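Local coordinates for protein putative phosphosugar isomerases (Salmonella typhimurium LT2, PDB 3FKJ) that probably binds phosphorylated sugar derivatives and acts on them as an isomerase, using α/β folds of the SIS (sugar isomerase) type, at residues R28-D33 with A118-V123; Y158-A163 with E310-L315; R195-D200 with N318-V323; I245-Y250 with F264-S269. One frame throughout, in Å; residues are numbered along the deposited sequence.

All four contacts are packed chiefly through apolar side chains, and no hydrogen bond crosses between the paired segments. Interaction 2 lies deepest, its centre about 7 Å from the centre of the chain, against about 15 to 18 Å for the others. Interaction 1 sets a helix against the five-stranded parallel sheet and touches interaction 2 through L162. Interactions 2 and 3 both use helix 313-331: one packs a methyl on a phenyl ring, the other sets valines together, with a partly exposed glutamine across one. Interaction 4 belongs to the four-stranded sheet; it adds an aromatic pair and polar side chains, some reaching the second subunit, and meets interaction 3 where L267 touches L321.

Interaction 1: residues R28-D33 with A118-V123; sequences RRIISD and ATIGLV
The carbonyl O of R28, in the helix just ahead of the I30 and I31 that meet I120, is held by two donors: S32 N lies 3.1 Å from R28 O within the helix, and the side-chain amide of Q169 also donates to it. The other end of that amide, Q169 OE1, is hydrogen-bonded to S32 OG, which ties the polar flank of this helix to helix 155-170. The contact with the strand is purely apolar and rests on one residue, I120. I30 CG2 sits 3.6 Å from I120 CD1 and 3.8 Å from I120 CG1, which shows that the short branch of I30 does the touching. With chi1 of I30 at -67°, CG1 lies beside the backbone N and CG2 anti to it, which turns the short branch to I120. I31 comes with its terminal methyl instead, I31 CD1 to I120 CD1 being 3.9 Å, and its side chain crosses that of I120 at about a right angle. Strand 118-123 runs between strands 91-97 and 136-139 in the parallel sheet of the SIS domain. Y136 and I138 of strand 136-139 also pack against I30. Helix 155-170 closes the adjoining side, with I166 on I31 and L162 reaching both I31 and I120.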
loop_
_atom_site.group_PDB
_atom_site.type_symbol
_atom_site.label_atom_id
_atom_site.label_comp_id
_atom_site.label_asym_id
_atom_site.label_seq_id
_atom_site.Cartn_x
_atom_site.Cartn_y
_atom_site.Cartn_z
ATOM N N ARG A 28 -5.767 -3.378 26.596
ATOM C CA ARG A 28 -6.937 -2.790 27.213
ATOM C C ARG A 28 -6.567 -1.657 28.166
ATOM O O ARG A 28 -7.223 -0.602 28.145
ATOM C CB ARG A 28 -7.771 -3.865 27.903
ATOM C CG ARG A 28 -8.989 -3.310 28.579
ATOM C CD ARG A 28 -10.167 -4.224 28.468
ATOM N NE ARG A 28 -10.321 -5.100 29.620
ATOM C CZ ARG A 28 -11.405 -5.846 29.821
ATOM N NH1 ARG A 28 -12.419 -5.844 28.943
ATOM N NH2 ARG A 28 -11.483 -6.599 30.901
ATOM N N ARG A 29 -5.527 -1.864 28.983
ATOM C CA ARG A 29 -5.042 -0.812 29.897
ATOM C C ARG A 29 -4.515 0.381 29.123
ATOM O O ARG A 29 -4.761 1.527 29.482
ATOM C CB ARG A 29 -3.893 -1.277 30.780
ATOM C CG ARG A 29 -4.135 -2.420 31.725
ATOM C CD ARG A 29 -2.808 -2.814 32.469
ATOM N NE ARG A 29 -1.631 -2.942 31.580
ATOM C CZ ARG A 29 -0.800 -1.946 31.237
ATOM N NH1 ARG A 29 -0.979 -0.702 31.690
ATOM N NH2 ARG A 29 0.211 -2.189 30.417
ATOM N N ILE A 30 -3.764 0.126 28.057
ATOM C CA ILE A 30 -3.180 1.249 27.314
ATOM C C ILE A 30 -4.265 2.165 26.735
ATOM O O ILE A 30 -4.189 3.405 26.875
ATOM C CB ILE A 30 -2.158 0.779 26.261
ATOM C CG1 ILE A 30 -0.938 0.176 26.994
ATOM C CG2 ILE A 30 -1.735 1.958 25.343
ATOM C CD1 ILE A 30 -0.010 -0.634 26.143
ATOM N N ILE A 31 -5.286 1.562 26.127
ATOM C CA ILE A 31 -6.328 2.321 25.439
ATOM C C ILE A 31 -7.252 3.038 26.429
ATOM O O ILE A 31 -7.662 4.178 26.148
ATOM C CB ILE A 31 -7.111 1.434 24.429
ATOM C CG1 ILE A 31 -6.142 0.851 23.368
ATOM C CG2 ILE A 31 -8.280 2.209 23.768
ATOM C CD1 ILE A 31 -5.216 1.882 22.608
ATOM N N SER A 32 -7.557 2.413 27.582
ATOM C CA SER A 32 -8.303 3.099 28.663
ATOM C C SER A 32 -7.541 4.309 29.192
ATOM O O SER A 32 -8.122 5.399 29.342
ATOM C CB SER A 32 -8.602 2.189 29.862
ATOM O OG SER A 32 -9.005 0.899 29.454
ATOM N N ASP A 33 -6.251 4.113 29.476
ATOM C CA ASP A 33 -5.419 5.206 29.960
ATOM C C ASP A 33 -5.416 6.380 28.991
ATOM O O ASP A 33 -5.623 7.521 29.375
ATOM C CB ASP A 33 -3.990 4.746 30.216
ATOM C CG ASP A 33 -3.263 5.643 31.212
ATOM O OD1 ASP A 33 -3.481 5.473 32.432
ATOM O OD2 ASP A 33 -2.485 6.519 30.780
ATOM N N ALA A 118 -0.614 10.725 21.355
ATOM C CA ALA A 118 -0.172 9.602 22.174
ATOM C C ALA A 118 0.610 8.640 21.303
ATOM O O ALA A 118 0.218 8.368 20.145
ATOM C CB ALA A 118 -1.326 8.895 22.844
ATOM N N THR A 119 1.704 8.119 21.858
ATOM C CA THR A 119 2.536 7.156 21.158
ATOM C C THR A 119 2.518 5.793 21.888
ATOM O O THR A 119 2.641 5.745 23.082
ATOM C CB THR A 119 3.992 7.675 21.006
ATOM O OG1 THR A 119 4.494 8.066 22.288
ATOM C CG2 THR A 119 4.057 8.849 20.072
ATOM N N ILE A 120 2.302 4.704 21.141
ATOM C CA ILE A 120 2.428 3.335 21.675
ATOM C C ILE A 120 3.577 2.685 20.906
ATOM O O ILE A 120 3.539 2.588 19.663
ATOM C CB ILE A 120 1.140 2.480 21.486
ATOM C CG1 ILE A 120 -0.102 3.149 22.119
ATOM C CG2 ILE A 120 1.338 1.066 22.046
ATOM C CD1 ILE A 120 -1.418 2.450 21.785
ATOM N N GLY A 121 4.591 2.247 21.640
ATOM C CA GLY A 121 5.768 1.620 21.050
ATOM C C GLY A 121 5.796 0.131 21.303
ATOM O O GLY A 121 5.787 -0.299 22.469
ATOM N N LEU A 122 5.839 -0.651 20.212
ATOM C CA LEU A 122 6.047 -2.111 20.284
ATOM C C LEU A 122 7.542 -2.417 20.063
ATOM O O LEU A 122 8.130 -2.026 19.033
ATOM C CB LEU A 122 5.193 -2.830 19.228
ATOM C CG LEU A 122 3.675 -3.003 19.381
ATOM C CD1 LEU A 122 2.954 -1.680 19.517
ATOM C CD2 LEU A 122 3.173 -3.714 18.148
ATOM N N VAL A 123 8.165 -3.081 21.036
ATOM C CA VAL A 123 9.596 -3.421 20.958
ATOM C C VAL A 123 9.792 -4.878 21.338
ATOM O O VAL A 123 8.982 -5.452 22.046
ATOM C CB VAL A 123 10.489 -2.529 21.891
ATOM C CG1 VAL A 123 10.311 -1.046 21.589
ATOM C CG2 VAL A 123 10.226 -2.824 23.381
#

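Interaction 2: residues Y158-A163 with E310-L315; sequences YSLWLA and EYFCGL
L160 CD2 carries the contact, since every close approach between 158-163 and 310-315 is made by this one methyl. It lies over a face of the F312 ring as a CH-pi contact, 4.1 Å from L160 CD2 to the ring centroid and 16° off the ring normal. The same methyl rests 3.8 Å from the carbonyl O of Y311, and 4.2 Å separates L160 CD2 from L315 CD1. Chi1 of -175° sets CG of L160 anti to the backbone N, and chi2 of 54° leaves CD2 as the methyl that extends forward. The contact joins helix 155-170, which packs beside the parallel sheet of the SIS domain, to the start of helix 313-331, where a 3-10 segment running through 310-312 leads into the helix. In the next shell F183 meets F312 edge-to-face and also touches both L160 and L315. Y311 begins by pointing at L160, but its ring turns off, to meet F61 edge-to-face and hydrogen-bond through OH to E65 OE2. Just before Y311, E310 OE2 forms a salt bridge with R272 and a hydrogen bond with Y60 OH, while S159 OG accepts from G58 N, with the carbonyls of A156 and G54 as alternative acceptors for its proton.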
loop_
_atom_site.group_PDB
_atom_site.type_symbol
_atom_site.label_atom_id
_atom_site.label_comp_id
_atom_site.label_asym_id
_atom_site.label_seq_id
_atom_site.Cartn_x
_atom_site.Cartn_y
_atom_site.Cartn_z
ATOM N N TYR A 158 -0.472 -8.068 18.267
ATOM C CA TYR A 158 -0.730 -6.858 19.056
ATOM C C TYR A 158 -1.396 -5.760 18.220
ATOM O O TYR A 158 -2.155 -4.951 18.751
ATOM C CB TYR A 158 0.565 -6.357 19.702
ATOM C CG TYR A 158 0.798 -6.858 21.120
ATOM C CD1 TYR A 158 0.135 -6.290 22.198
ATOM C CD2 TYR A 158 1.687 -7.879 21.377
ATOM C CE1 TYR A 158 0.371 -6.724 23.506
ATOM C CE2 TYR A 158 1.909 -8.325 22.660
ATOM C CZ TYR A 158 1.242 -7.749 23.723
ATOM O OH TYR A 158 1.490 -8.202 24.992
ATOM N N SER A 159 -1.148 -5.755 16.910
ATOM C CA SER A 159 -1.843 -4.810 16.041
ATOM C C SER A 159 -3.347 -5.080 16.144
ATOM O O SER A 159 -4.134 -4.139 16.147
ATOM C CB SER A 159 -1.359 -4.852 14.567
ATOM O OG SER A 159 -1.847 -5.977 13.850
ATOM N N LEU A 160 -3.736 -6.360 16.252
ATOM C CA LEU A 160 -5.155 -6.707 16.242
ATOM C C LEU A 160 -5.750 -6.479 17.627
ATOM O O LEU A 160 -6.865 -5.997 17.742
ATOM C CB LEU A 160 -5.394 -8.139 15.740
ATOM C CG LEU A 160 -6.875 -8.569 15.583
ATOM C CD1 LEU A 160 -7.708 -7.651 14.715
ATOM C CD2 LEU A 160 -6.978 -9.983 15.097
ATOM N N TRP A 161 -4.985 -6.807 18.678
ATOM C CA TRP A 161 -5.408 -6.527 20.069
ATOM C C TRP A 161 -5.679 -5.025 20.273
ATOM O O TRP A 161 -6.704 -4.636 20.819
ATOM C CB TRP A 161 -4.353 -6.991 21.087
ATOM C CG TRP A 161 -4.311 -8.490 21.344
ATOM C CD1 TRP A 161 -3.290 -9.326 21.065
ATOM C CD2 TRP A 161 -5.337 -9.292 21.952
ATOM N NE1 TRP A 161 -3.595 -10.613 21.458
ATOM C CE2 TRP A 161 -4.855 -10.624 21.999
ATOM C CE3 TRP A 161 -6.617 -9.018 22.453
ATOM C CZ2 TRP A 161 -5.599 -11.683 22.550
ATOM C CZ3 TRP A 161 -7.367 -10.075 22.975
ATOM C CH2 TRP A 161 -6.856 -11.391 23.014
ATOM N N LEU A 162 -4.722 -4.198 19.868
ATOM C CA LEU A 162 -4.825 -2.736 20.026
ATOM C C LEU A 162 -5.974 -2.189 19.194
ATOM O O LEU A 162 -6.779 -1.394 19.681
ATOM C CB LEU A 162 -3.514 -2.065 19.607
ATOM C CG LEU A 162 -2.372 -2.288 20.587
ATOM C CD1 LEU A 162 -0.971 -1.956 19.945
ATOM C CD2 LEU A 162 -2.660 -1.478 21.798
ATOM N N ALA A 163 -6.088 -2.646 17.958
ATOM C CA ALA A 163 -7.243 -2.319 17.105
ATOM C C ALA A 163 -8.593 -2.655 17.766
ATOM O O ALA A 163 -9.506 -1.800 17.773
ATOM C CB ALA A 163 -7.157 -3.015 15.753
ATOM N N GLU A 310 -12.017 -14.234 9.737
ATOM C CA GLU A 310 -11.424 -13.541 8.594
ATOM C C GLU A 310 -10.318 -12.630 9.083
ATOM O O GLU A 310 -9.280 -12.551 8.452
ATOM C CB GLU A 310 -12.484 -12.742 7.839
ATOM C CG GLU A 310 -11.952 -11.804 6.758
ATOM C CD GLU A 310 -13.021 -10.908 6.193
ATOM O OE1 GLU A 310 -14.151 -11.393 5.980
ATOM O OE2 GLU A 310 -12.733 -9.723 5.956
ATOM N N TYR A 311 -10.525 -11.969 10.227
ATOM C CA TYR A 311 -9.548 -10.997 10.740
ATOM C C TYR A 311 -8.211 -11.600 11.201
ATOM O O TYR A 311 -7.252 -10.854 11.404
ATOM C CB TYR A 311 -10.169 -10.111 11.829
ATOM C CG TYR A 311 -11.296 -9.220 11.312
ATOM C CD1 TYR A 311 -11.095 -8.391 10.230
ATOM C CD2 TYR A 311 -12.553 -9.246 11.875
ATOM C CE1 TYR A 311 -12.085 -7.630 9.726
ATOM C CE2 TYR A 311 -13.568 -8.449 11.374
ATOM C CZ TYR A 311 -13.331 -7.648 10.288
ATOM O OH TYR A 311 -14.302 -6.820 9.735
ATOM N N PHE A 312 -8.131 -12.935 11.325
ATOM C CA PHE A 312 -6.894 -13.622 11.773
ATOM C C PHE A 312 -6.109 -14.249 10.635
ATOM O O PHE A 312 -5.065 -14.879 10.888
ATOM C CB PHE A 312 -7.209 -14.773 12.763
ATOM C CG PHE A 312 -7.817 -14.316 14.034
ATOM C CD1 PHE A 312 -9.164 -13.995 14.088
ATOM C CD2 PHE A 312 -7.034 -14.168 15.181
ATOM C CE1 PHE A 312 -9.747 -13.554 15.281
ATOM C CE2 PHE A 312 -7.601 -13.711 16.352
ATOM C CZ PHE A 312 -8.970 -13.396 16.399
ATOM N N CYS A 313 -6.629 -14.133 9.406
ATOM C CA CYS A 313 -5.981 -14.752 8.240
ATOM C C CYS A 313 -4.540 -14.287 8.048
ATOM O O CYS A 313 -3.686 -15.103 7.782
ATOM C CB CYS A 313 -6.774 -14.525 6.957
ATOM S SG CYS A 313 -8.253 -15.556 6.870
ATOM N N GLY A 314 -4.271 -12.995 8.209
ATOM C CA GLY A 314 -2.913 -12.485 8.005
ATOM C C GLY A 314 -1.965 -13.047 9.050
ATOM O O GLY A 314 -0.884 -13.491 8.738
ATOM N N LEU A 315 -2.393 -12.999 10.306
ATOM C CA LEU A 315 -1.640 -13.556 11.417
ATOM C C LEU A 315 -1.338 -15.044 11.240
ATOM O O LEU A 315 -0.224 -15.496 11.452
ATOM C CB LEU A 315 -2.412 -13.360 12.709
ATOM C CG LEU A 315 -2.640 -11.947 13.224
ATOM C CD1 LEU A 315 -3.407 -12.043 14.526
ATOM C CD2 LEU A 315 -1.326 -11.229 13.425
#

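Interaction 3: residues R195-D200 with N318-V323; sequences RQVQED and NCVLDV. With SCN (thiocyanate ion), chain C.
V197, between helices 186-196 and 198-208, meets V320 and V323 on one side of helix 313-331. V320 also touches I294 of strand 290-295, so helix 313-331 lies against the second parallel sheet while also meeting V197, an arrangement consistent with a second SIS-like α/β unit. The apolar part divides V197 between two residues a turn apart. V197 CG1 lies 3.9 Å from V320 CG1, and V197 CG2 lies 3.7 Å from V323 CG1. The split follows from chi1 of V197 (-54°), which leaves CG2 wedged between the backbone N and the carbonyl carbon, aimed at V323. L299 packs against both V197 and V320.

A second kind of contact is amide on methyl. The CB of Q198 leads off from helix 313-331, but a bend at chi2 (-63°) returns the carboxamide across the valine, with Q198 OE1 3.7 Å from V323 CG1. The polar end of Q198 has its main partner elsewhere, NE2 being hydrogen-bonded to Y145 OH, and Y145 also packs on V323.

Polar links flank the valines. Q194 NE2 donates to C319 O, while D200 is paired with R203 and accepts from Q292 and the hydroxyl of Y324. At the far end of 318-323 a thiocyanate ion, probably from the crystallisation liquor, sits with its sulfur 3.8 Å from C319 SG, and N318 ND2 donates to its nitrogen at 3.2 Å.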
loop_
_atom_site.group_PDB
_atom_site.type_symbol
_atom_site.label_atom_id
_atom_site.label_comp_id
_atom_site.label_asym_id
_atom_site.label_seq_id
_atom_site.Cartn_x
_atom_site.Cartn_y
_atom_site.Cartn_z
ATOM N N ARG A 195 2.096 -27.817 11.845
ATOM C CA ARG A 195 2.306 -29.250 11.721
ATOM C C ARG A 195 1.746 -29.769 10.394
ATOM O O ARG A 195 2.394 -30.502 9.678
ATOM C CB ARG A 195 1.653 -29.989 12.882
ATOM C CG ARG A 195 1.973 -31.493 12.908
ATOM C CD ARG A 195 0.815 -32.305 13.468
ATOM N NE ARG A 195 0.236 -31.680 14.661
ATOM C CZ ARG A 195 -0.889 -30.964 14.702
ATOM N NH1 ARG A 195 -1.606 -30.737 13.595
ATOM N NH2 ARG A 195 -1.296 -30.458 15.868
ATOM N N GLN A 196 0.528 -29.381 10.079
ATOM C CA GLN A 196 -0.128 -29.780 8.841
ATOM C C GLN A 196 0.652 -29.474 7.551
ATOM O O GLN A 196 0.518 -30.206 6.576
ATOM C CB GLN A 196 -1.502 -29.112 8.813
ATOM C CG GLN A 196 -2.362 -29.338 7.594
ATOM C CD GLN A 196 -3.753 -28.745 7.783
ATOM O OE1 GLN A 196 -4.083 -28.199 8.852
ATOM N NE2 GLN A 196 -4.577 -28.847 6.749
ATOM N N VAL A 197 1.469 -28.412 7.528
ATOM C CA VAL A 197 2.143 -27.997 6.278
ATOM C C VAL A 197 3.576 -28.533 6.083
ATOM O O VAL A 197 4.199 -28.239 5.054
ATOM C CB VAL A 197 2.183 -26.470 6.146
ATOM C CG1 VAL A 197 0.777 -25.898 6.281
ATOM C CG2 VAL A 197 3.121 -25.874 7.159
ATOM N N GLN A 198 4.089 -29.311 7.043
ATOM C CA GLN A 198 5.484 -29.791 7.005
ATOM C C GLN A 198 5.803 -30.490 5.702
ATOM O O GLN A 198 6.849 -30.267 5.112
ATOM C CB GLN A 198 5.794 -30.769 8.144
ATOM C CG GLN A 198 5.649 -30.191 9.558
ATOM C CD GLN A 198 6.604 -29.049 9.849
ATOM O OE1 GLN A 198 7.728 -29.014 9.331
ATOM N NE2 GLN A 198 6.160 -28.096 10.687
ATOM N N GLU A 199 4.898 -31.348 5.257
ATOM C CA GLU A 199 5.156 -32.153 4.071
ATOM C C GLU A 199 5.121 -31.270 2.844
ATOM O O GLU A 199 6.040 -31.281 2.035
ATOM C CB GLU A 199 4.106 -33.259 3.950
ATOM C CG GLU A 199 4.457 -34.381 2.996
ATOM C CD GLU A 199 3.604 -35.642 3.219
ATOM O OE1 GLU A 199 2.671 -35.620 4.056
ATOM O OE2 GLU A 199 3.870 -36.670 2.551
ATOM N N ASP A 200 4.051 -30.489 2.722
ATOM C CA ASP A 200 3.908 -29.567 1.590
ATOM C C ASP A 200 5.110 -28.615 1.478
ATOM O O ASP A 200 5.607 -28.394 0.378
ATOM C CB ASP A 200 2.595 -28.780 1.676
ATOM C CG ASP A 200 2.291 -28.005 0.397
ATOM O OD1 ASP A 200 2.229 -28.630 -0.668
ATOM O OD2 ASP A 200 2.118 -26.763 0.453
ATOM N N ASN A 318 1.373 -15.442 8.407
ATOM C CA ASN A 318 2.704 -15.096 8.905
ATOM C C ASN A 318 3.330 -16.326 9.595
ATOM O O ASN A 318 4.476 -16.676 9.353
ATOM C CB ASN A 318 2.663 -13.953 9.951
ATOM C CG ASN A 318 2.396 -12.552 9.379
ATOM O OD1 ASN A 318 2.460 -12.283 8.175
ATOM N ND2 ASN A 318 2.150 -11.622 10.299
ATOM N N CYS A 319 2.556 -16.998 10.429
ATOM C CA CYS A 319 3.038 -18.168 11.152
ATOM C C CYS A 319 3.276 -19.404 10.277
ATOM O O CYS A 319 4.295 -20.079 10.420
ATOM C CB CYS A 319 2.074 -18.520 12.290
ATOM S SG CYS A 319 1.884 -17.206 13.522
ATOM N N VAL A 320 2.341 -19.696 9.383
ATOM C CA VAL A 320 2.428 -20.887 8.539
ATOM C C VAL A 320 3.622 -20.759 7.592
ATOM O O VAL A 320 4.320 -21.740 7.331
ATOM C CB VAL A 320 1.095 -21.123 7.762
ATOM C CG1 VAL A 320 1.312 -22.003 6.532
ATOM C CG2 VAL A 320 0.018 -21.725 8.705
ATOM N N LEU A 321 3.866 -19.533 7.112
ATOM C CA LEU A 321 4.982 -19.236 6.214
ATOM C C LEU A 321 6.349 -19.525 6.818
ATOM O O LEU A 321 7.271 -19.861 6.081
ATOM C CB LEU A 321 4.913 -17.762 5.699
ATOM C CG LEU A 321 3.935 -17.467 4.555
ATOM C CD1 LEU A 321 3.710 -15.965 4.379
ATOM C CD2 LEU A 321 4.407 -18.121 3.251
ATOM N N ASP A 322 6.490 -19.415 8.141
ATOM C CA ASP A 322 7.760 -19.756 8.822
ATOM C C ASP A 322 8.232 -21.128 8.408
ATOM O O ASP A 322 9.438 -21.352 8.255
ATOM C CB ASP A 322 7.633 -19.715 10.351
ATOM C CG ASP A 322 7.731 -18.297 10.933
ATOM O OD1 ASP A 322 8.222 -17.384 10.249
ATOM O OD2 ASP A 322 7.334 -18.094 12.100
ATOM N N VAL A 323 7.273 -22.028 8.190
ATOM C CA VAL A 323 7.582 -23.426 7.856
ATOM C C VAL A 323 8.100 -23.494 6.425
ATOM O O VAL A 323 9.149 -24.065 6.179
ATOM C CB VAL A 323 6.351 -24.392 8.079
ATOM C CG1 VAL A 323 6.725 -25.865 7.754
ATOM C CG2 VAL A 323 5.789 -24.234 9.510
HETATM S S SCN C . 0.700 -13.865 14.978
HETATM C C SCN C . 1.965 -13.254 13.899
HETATM N N SCN C . 2.785 -12.828 13.184
#

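Interaction 4: residues I245-Y250 with F264-S269; sequences IHSGEY and FILLQS
Y250 and F264 make the tight part of a contact between the turn that follows strand 241-246 and strand 263-268, two strands separated in the parallel sheet by 213-218. M217 of that middle strand packs against S247, Y250 and F264, and the segments meet above it on one face of the sheet. The two rings form an offset edge-to-face pair, with the edge of Y250 turned to the face of F264, planes at 88° and centroids 5.6 Å apart. The closest atoms are Y250 CE1 and F264 CE1, at 3.6 Å. Y250 reaches this far because its CG is anti to the backbone N (chi1 -178°), and its hydroxyl is hydrogen-bonded to T258 OG1. Contact is looser beside the pair, where I245 CD1 lies at the edge of the F264 ring, 4.4 Å from F264 CE1.

S247 touches L266 through OG, 3.6 Å from L266 CD1, but that hydroxyl is hydrogen-bonded to D277 OD1. The other oxygen of D277 accepts from S269 N, so one carboxylate links both segments. H246, partly exposed, and the buried E249 turn to the second subunit: H246 NE2 is hydrogen-bonded to E78 of that subunit, and E249 OE2 to T75 and G49 of it. The other ring nitrogen, H246 ND1, accepts from G248 N at 3.0 Å, with the donor 14° out of the ring plane.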
loop_
_atom_site.group_PDB
_atom_site.type_symbol
_atom_site.label_atom_id
_atom_site.label_comp_id
_atom_site.label_asym_id
_atom_site.label_seq_id
_atom_site.Cartn_x
_atom_site.Cartn_y
_atom_site.Cartn_z
ATOM N N ILE A 245 1.326 -8.486 -5.317
ATOM C CA ILE A 245 0.194 -8.133 -6.152
ATOM C C ILE A 245 -1.069 -8.446 -5.338
ATOM O O ILE A 245 -1.278 -9.601 -4.899
ATOM C CB ILE A 245 0.112 -8.982 -7.440
ATOM C CG1 ILE A 245 1.424 -8.931 -8.205
ATOM C CG2 ILE A 245 -1.080 -8.516 -8.331
ATOM C CD1 ILE A 245 1.480 -9.945 -9.324
ATOM N N HIS A 246 -1.908 -7.440 -5.144
ATOM C CA HIS A 246 -3.215 -7.656 -4.573
ATOM C C HIS A 246 -4.046 -8.489 -5.581
ATOM O O HIS A 246 -4.035 -8.221 -6.818
ATOM C CB HIS A 246 -3.863 -6.320 -4.218
ATOM C CG HIS A 246 -5.117 -6.450 -3.419
ATOM N ND1 HIS A 246 -6.288 -6.942 -3.954
ATOM C CD2 HIS A 246 -5.383 -6.159 -2.124
ATOM C CE1 HIS A 246 -7.219 -6.960 -3.019
ATOM N NE2 HIS A 246 -6.695 -6.502 -1.898
ATOM N N SER A 247 -4.726 -9.520 -5.062
ATOM C CA SER A 247 -5.507 -10.426 -5.894
ATOM C C SER A 247 -6.460 -9.681 -6.843
ATOM O O SER A 247 -6.651 -10.104 -8.007
ATOM C CB SER A 247 -6.319 -11.352 -5.026
ATOM O OG SER A 247 -5.531 -12.192 -4.245
ATOM N N GLY A 248 -7.053 -8.587 -6.339
ATOM C CA GLY A 248 -7.983 -7.752 -7.066
ATOM C C GLY A 248 -7.262 -7.002 -8.178
ATOM O O GLY A 248 -7.735 -6.967 -9.323
ATOM N N GLU A 249 -6.089 -6.463 -7.828
ATOM C CA GLU A 249 -5.191 -5.741 -8.764
ATOM C C GLU A 249 -4.562 -6.583 -9.883
ATOM O O GLU A 249 -4.258 -6.069 -10.964
ATOM C CB GLU A 249 -4.082 -5.053 -7.955
ATOM C CG GLU A 249 -4.570 -3.823 -7.165
ATOM C CD GLU A 249 -4.854 -2.623 -8.095
ATOM O OE1 GLU A 249 -3.862 -2.066 -8.619
ATOM O OE2 GLU A 249 -6.043 -2.226 -8.283
ATOM N N TYR A 250 -4.366 -7.874 -9.627
ATOM C CA TYR A 250 -3.777 -8.796 -10.599
ATOM C C TYR A 250 -4.322 -8.652 -12.030
ATOM O O TYR A 250 -3.567 -8.637 -13.016
ATOM C CB TYR A 250 -4.055 -10.206 -10.116
ATOM C CG TYR A 250 -3.482 -11.344 -10.974
ATOM C CD1 TYR A 250 -2.108 -11.498 -11.138
ATOM C CD2 TYR A 250 -4.316 -12.272 -11.551
ATOM C CE1 TYR A 250 -1.588 -12.546 -11.877
ATOM C CE2 TYR A 250 -3.812 -13.344 -12.310
ATOM C CZ TYR A 250 -2.445 -13.476 -12.470
ATOM O OH TYR A 250 -1.916 -14.521 -13.194
ATOM N N PHE A 264 3.819 -17.950 -8.532
ATOM C CA PHE A 264 2.950 -17.196 -7.635
ATOM C C PHE A 264 2.734 -17.992 -6.347
ATOM O O PHE A 264 2.403 -19.171 -6.387
ATOM C CB PHE A 264 1.567 -16.991 -8.266
ATOM C CG PHE A 264 1.582 -16.219 -9.548
ATOM C CD1 PHE A 264 1.454 -14.838 -9.538
ATOM C CD2 PHE A 264 1.679 -16.870 -10.770
ATOM C CE1 PHE A 264 1.457 -14.108 -10.724
ATOM C CE2 PHE A 264 1.673 -16.156 -11.953
ATOM C CZ PHE A 264 1.579 -14.742 -11.917
ATOM N N ILE A 265 2.893 -17.329 -5.214
ATOM C CA ILE A 265 2.444 -17.844 -3.942
ATOM C C ILE A 265 1.231 -16.971 -3.535
ATOM O O ILE A 265 1.376 -15.751 -3.309
ATOM C CB ILE A 265 3.564 -17.791 -2.845
ATOM C CG1 ILE A 265 4.834 -18.486 -3.379
ATOM C CG2 ILE A 265 3.021 -18.420 -1.515
ATOM C CD1 ILE A 265 6.145 -18.118 -2.701
ATOM N N LEU A 266 0.057 -17.612 -3.497
ATOM C CA LEU A 266 -1.205 -16.987 -3.106
ATOM C C LEU A 266 -1.506 -17.364 -1.674
ATOM O O LEU A 266 -1.581 -18.534 -1.332
ATOM C CB LEU A 266 -2.366 -17.393 -4.017
ATOM C CG LEU A 266 -3.798 -16.898 -3.689
ATOM C CD1 LEU A 266 -3.882 -15.400 -3.835
ATOM C CD2 LEU A 266 -4.811 -17.546 -4.597
ATOM N N LEU A 267 -1.637 -16.345 -0.838
ATOM C CA LEU A 267 -2.097 -16.492 0.536
ATOM C C LEU A 267 -3.569 -16.200 0.545
ATOM O O LEU A 267 -3.960 -15.058 0.673
ATOM C CB LEU A 267 -1.366 -15.524 1.456
ATOM C CG LEU A 267 0.171 -15.576 1.401
ATOM C CD1 LEU A 267 0.668 -14.680 2.452
ATOM C CD2 LEU A 267 0.714 -16.988 1.585
ATOM N N GLN A 268 -4.357 -17.258 0.370
ATOM C CA GLN A 268 -5.814 -17.182 0.257
ATOM C C GLN A 268 -6.475 -17.014 1.642
ATOM O O GLN A 268 -6.051 -17.619 2.640
ATOM C CB GLN A 268 -6.374 -18.438 -0.452
ATOM C CG GLN A 268 -7.873 -18.401 -0.701
ATOM C CD GLN A 268 -8.373 -19.515 -1.601
ATOM O OE1 GLN A 268 -7.747 -20.571 -1.707
ATOM N NE2 GLN A 268 -9.518 -19.282 -2.258
ATOM N N SER A 269 -7.510 -16.178 1.658
ATOM C CA SER A 269 -8.219 -15.819 2.869
ATOM C C SER A 269 -9.570 -16.519 2.956
ATOM O O SER A 269 -10.156 -16.942 1.928
ATOM C CB SER A 269 -8.501 -14.304 2.902
ATOM O OG SER A 269 -7.323 -13.532 2.881
#